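Local coordinates for AP endonuclease, family protein 2 (Mycobacterium smegmatis, PDB 5TNV) that binds magnesium in a xylose isomerase-like TIM barrel and possibly acts as an endonuclease, at residues M21-I29 and R314-L325. Residues are numbered along the deposited sequence; the frame is centred on the assembly and turned at random. Where two conformers were deposited one is given.
Sequences MYSAHTWPI and REYILQVLTSAL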
loop_
_atom_site.group_PDB
_atom_site.type_symbol
_atom_site.label_atom_id
_atom_site.label_comp_id
_atom_site.label_asym_id
_atom_site.label_seq_id
_atom_site.Cartn_x
_atom_site.Cartn_y
_atom_site.Cartn_z
ATOM N N MET A 21 8.142 6.196 -31.806
ATOM C CA MET A 21 8.052 5.227 -30.732
ATOM C C MET A 21 6.670 4.597 -30.764
ATOM O O MET A 21 5.751 4.725 -31.575
ATOM C CB MET A 21 8.323 5.865 -29.360
ATOM N N TYR A 22 6.443 3.814 -29.747
ATOM C CA TYR A 22 5.101 3.315 -29.515
ATOM C C TYR A 22 4.187 4.447 -29.135
ATOM O O TYR A 22 4.641 5.494 -28.664
ATOM C CB TYR A 22 5.161 2.280 -28.391
ATOM C CG TYR A 22 5.987 1.069 -28.670
ATOM C CD1 TYR A 22 5.541 0.125 -29.560
ATOM C CD2 TYR A 22 7.231 0.857 -28.069
ATOM C CE1 TYR A 22 6.293 -0.998 -29.835
ATOM C CE2 TYR A 22 7.974 -0.286 -28.353
ATOM C CZ TYR A 22 7.531 -1.209 -29.234
ATOM O OH TYR A 22 8.245 -2.366 -29.512
ATOM N N SER A 23 2.887 4.229 -29.300
ATOM C CA SER A 23 1.894 5.114 -28.664
ATOM C C SER A 23 1.628 4.593 -27.255
ATOM O O SER A 23 2.034 3.461 -26.986
ATOM C CB SER A 23 0.614 5.099 -29.475
ATOM O OG SER A 23 -0.178 3.942 -29.260
ATOM N N ALA A 24 0.939 5.324 -26.402
ATOM C CA ALA A 24 0.655 4.768 -25.079
ATOM C C ALA A 24 -0.066 3.391 -25.147
ATOM O O ALA A 24 0.322 2.476 -24.390
ATOM C CB ALA A 24 -0.153 5.730 -24.229
ATOM N N HIS A 25 -1.047 3.238 -26.007
ATOM C CA HIS A 25 -1.861 1.994 -26.009
ATOM C C HIS A 25 -1.221 0.824 -26.705
ATOM O O HIS A 25 -1.665 -0.318 -26.643
ATOM C CB HIS A 25 -3.238 2.405 -26.608
ATOM C CG HIS A 25 -3.781 3.166 -25.385
ATOM N ND1 HIS A 25 -3.288 4.422 -25.016
ATOM C CD2 HIS A 25 -4.676 2.856 -24.416
ATOM C CE1 HIS A 25 -3.875 4.869 -23.915
ATOM N NE2 HIS A 25 -4.738 3.928 -23.540
ATOM N N THR A 26 -0.115 1.049 -27.393
ATOM C CA THR A 26 0.598 -0.062 -28.014
ATOM C C THR A 26 1.950 -0.277 -27.366
ATOM O O THR A 26 2.668 -1.191 -27.782
ATOM C CB THR A 26 0.774 0.137 -29.525
ATOM O OG1 THR A 26 1.447 1.402 -29.729
ATOM C CG2 THR A 26 -0.593 0.092 -30.185
ATOM N N TRP A 27 2.383 0.557 -26.416
ATOM C CA TRP A 27 3.694 0.377 -25.815
ATOM C C TRP A 27 3.701 -0.943 -25.058
ATOM O O TRP A 27 2.879 -1.122 -24.156
ATOM C CB TRP A 27 3.994 1.549 -24.868
ATOM C CG TRP A 27 5.451 1.725 -24.575
ATOM C CD1 TRP A 27 6.345 0.782 -24.169
ATOM C CD2 TRP A 27 6.202 2.950 -24.700
ATOM N NE1 TRP A 27 7.590 1.321 -24.042
ATOM C CE2 TRP A 27 7.531 2.672 -24.355
ATOM C CE3 TRP A 27 5.865 4.264 -25.090
ATOM C CZ2 TRP A 27 8.506 3.646 -24.365
ATOM C CZ3 TRP A 27 6.838 5.230 -25.100
ATOM C CH2 TRP A 27 8.157 4.896 -24.736
ATOM N N PRO A 28 4.573 -1.895 -25.357
ATOM C CA PRO A 28 4.493 -3.179 -24.652
ATOM C C PRO A 28 4.814 -3.053 -23.162
ATOM O O PRO A 28 5.846 -2.506 -22.819
ATOM C CB PRO A 28 5.480 -4.076 -25.417
ATOM C CG PRO A 28 5.531 -3.477 -26.776
ATOM C CD PRO A 28 5.556 -1.994 -26.454
ATOM N N ILE A 29 3.909 -3.610 -22.359
ATOM C CA ILE A 29 4.043 -3.617 -20.889
ATOM C C ILE A 29 3.842 -5.063 -20.476
ATOM O O ILE A 29 2.691 -5.518 -20.292
ATOM C CB ILE A 29 3.101 -2.645 -20.195
ATOM C CG1 ILE A 29 3.256 -1.185 -20.697
ATOM C CG2 ILE A 29 3.299 -2.725 -18.708
ATOM C CD1 ILE A 29 2.013 -0.341 -20.382
ATOM N N ARG A 314 0.802 -2.343 -14.542
ATOM C CA ARG A 314 0.602 -2.129 -15.965
ATOM C C ARG A 314 -0.401 -0.987 -16.197
ATOM O O ARG A 314 -0.177 -0.095 -17.014
ATOM C CB ARG A 314 0.096 -3.410 -16.647
ATOM C CG ARG A 314 -0.422 -3.123 -18.055
ATOM C CD ARG A 314 -0.979 -4.368 -18.761
ATOM N NE ARG A 314 -1.768 -3.947 -19.959
ATOM C CZ ARG A 314 -2.981 -3.466 -19.856
ATOM N NH1 ARG A 314 -3.617 -3.376 -18.738
ATOM N NH2 ARG A 314 -3.561 -3.068 -20.965
ATOM N N GLU A 315 -1.526 -1.025 -15.477
ATOM C CA GLU A 315 -2.525 0.030 -15.631
ATOM C C GLU A 315 -1.933 1.388 -15.275
ATOM O O GLU A 315 -2.246 2.399 -15.908
ATOM C CB GLU A 315 -3.765 -0.276 -14.812
ATOM C CG GLU A 315 -4.558 -1.426 -15.371
ATOM C CD GLU A 315 -5.802 -1.771 -14.605
ATOM O OE1 GLU A 315 -6.054 -1.134 -13.592
ATOM O OE2 GLU A 315 -6.516 -2.722 -15.032
ATOM N N TYR A 316 -1.104 1.424 -14.233
ATOM C CA TYR A 316 -0.422 2.637 -13.806
ATOM C C TYR A 316 0.451 3.203 -14.907
ATOM O O TYR A 316 0.381 4.397 -15.217
ATOM C CB TYR A 316 0.382 2.299 -12.546
ATOM C CG TYR A 316 1.269 3.437 -12.089
ATOM C CD1 TYR A 316 0.745 4.398 -11.237
ATOM C CD2 TYR A 316 2.586 3.576 -12.466
ATOM C CE1 TYR A 316 1.487 5.463 -10.792
ATOM C CE2 TYR A 316 3.348 4.614 -11.993
ATOM C CZ TYR A 316 2.797 5.565 -11.150
ATOM O OH TYR A 316 3.585 6.592 -10.684
ATOM N N ILE A 317 1.310 2.365 -15.473
ATOM C CA ILE A 317 2.211 2.799 -16.539
ATOM C C ILE A 317 1.398 3.329 -17.716
ATOM O O ILE A 317 1.735 4.361 -18.305
ATOM C CB ILE A 317 3.171 1.663 -16.961
ATOM C CG1 ILE A 317 4.099 1.257 -15.820
ATOM C CG2 ILE A 317 3.949 2.027 -18.213
ATOM C CD1 ILE A 317 4.796 -0.053 -16.031
ATOM N N LEU A 318 0.327 2.633 -18.092
ATOM C CA LEU A 318 -0.481 3.069 -19.217
ATOM C C LEU A 318 -1.034 4.471 -18.943
ATOM O O LEU A 318 -1.034 5.288 -19.872
ATOM C CB LEU A 318 -1.546 2.007 -19.469
ATOM C CG LEU A 318 -2.582 2.344 -20.541
ATOM C CD1 LEU A 318 -1.904 2.473 -21.891
ATOM C CD2 LEU A 318 -3.700 1.312 -20.513
ATOM N N GLN A 319 -1.485 4.790 -17.750
ATOM C CA GLN A 319 -1.993 6.148 -17.485
ATOM C C GLN A 319 -0.852 7.136 -17.592
ATOM O O GLN A 319 -1.066 8.260 -18.122
ATOM C CB GLN A 319 -2.715 6.196 -16.141
ATOM C CG GLN A 319 -3.433 7.522 -15.905
ATOM C CD GLN A 319 -2.598 8.716 -15.447
ATOM O OE1 GLN A 319 -1.580 8.570 -14.758
ATOM N NE2 GLN A 319 -2.992 9.897 -15.860
ATOM N N VAL A 320 0.293 6.882 -17.009
ATOM C CA VAL A 320 1.408 7.809 -17.035
ATOM C C VAL A 320 1.789 8.095 -18.500
ATOM O O VAL A 320 1.980 9.254 -18.885
ATOM C CB VAL A 320 2.606 7.276 -16.217
ATOM C CG1 VAL A 320 3.854 8.132 -16.424
ATOM C CG2 VAL A 320 2.272 7.218 -14.724
ATOM N N LEU A 321 1.918 7.044 -19.286
ATOM C CA LEU A 321 2.283 7.175 -20.706
ATOM C C LEU A 321 1.227 7.936 -21.467
ATOM O O LEU A 321 1.541 8.781 -22.316
ATOM C CB LEU A 321 2.481 5.806 -21.374
ATOM C CG LEU A 321 3.673 4.978 -20.920
ATOM C CD1 LEU A 321 3.658 3.626 -21.605
ATOM C CD2 LEU A 321 5.025 5.680 -21.171
ATOM N N THR A 322 -0.039 7.643 -21.188
ATOM C CA THR A 322 -1.133 8.304 -21.932
ATOM C C THR A 322 -1.029 9.812 -21.725
ATOM O O THR A 322 -1.085 10.598 -22.682
ATOM C CB THR A 322 -2.487 7.788 -21.499
ATOM O OG1 THR A 322 -2.595 6.394 -21.843
ATOM C CG2 THR A 322 -3.658 8.539 -22.133
ATOM N N SER A 323 -0.879 10.238 -20.482
ATOM C CA SER A 323 -0.736 11.656 -20.187
ATOM C C SER A 323 0.522 12.268 -20.839
ATOM O O SER A 323 0.479 13.341 -21.414
ATOM C CB SER A 323 -0.727 11.876 -18.681
ATOM O OG SER A 323 -0.461 13.238 -18.395
ATOM N N ALA A 324 1.657 11.575 -20.744
ATOM C CA ALA A 324 2.931 12.111 -21.203
ATOM C C ALA A 324 2.999 12.198 -22.715
ATOM O O ALA A 324 3.728 13.050 -23.242
ATOM C CB ALA A 324 4.081 11.238 -20.725
ATOM N N LEU A 325 2.255 11.344 -23.426
ATOM C CA LEU A 325 2.317 11.274 -24.871
ATOM C C LEU A 325 1.168 11.952 -25.567
ATOM O O LEU A 325 1.171 12.056 -26.781
ATOM C CB LEU A 325 2.390 9.767 -25.313
ATOM C CG LEU A 325 3.649 9.006 -24.869
ATOM C CD1 LEU A 325 3.489 7.529 -25.255
ATOM C CD2 LEU A 325 4.908 9.621 -25.472
HETATM O O HOH W 1 0.343 -5.704 -21.583
#
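Ile29 packs both its branches against helix 306-325 at the Arg314-Ile317 turn: CD1 of Ile29 meets CG2 of Ile317 at 3.7 Å, the two side chains running antiparallel to one another, while CG2 of Ile29 sits 3.8 Å from CG of Arg314, those two side chains crossing nearly at right angles. With CG of Arg314 anti to the backbone N (chi1 167°) and the chain extended to NE, the arginine runs beside the start of strand 29-32, where a water donates to Ile29 O and accepts a weak bond from Arg314 NE. Two turns on, Ala24 points its CB at the helix backbone, 3.9 Å from CB of Leu321, and the CA atoms of Ala24 and Thr322 are 5.1 Å apart, the closest CA pair between the segments. In this TIM barrel the contact joins the two ends of the chain: the segment leading into the first strand, 29-32, lies against the last helix, 306-325, which also packs on the adjacent strand 297-299 through Ile317 and Leu321. Leu321 offers CD1 to Trp27 CB at 3.9 Å; the Trp27 indole, its NE1 bonded to Gly295 O, meets CD1 of Leu325 at its edge. On the solvent side, in one of two conformers of Leu318, CD1 lies over the face of the exposed His25 ring, a CH-pi contact with CD1 3.6 Å from the ring centroid.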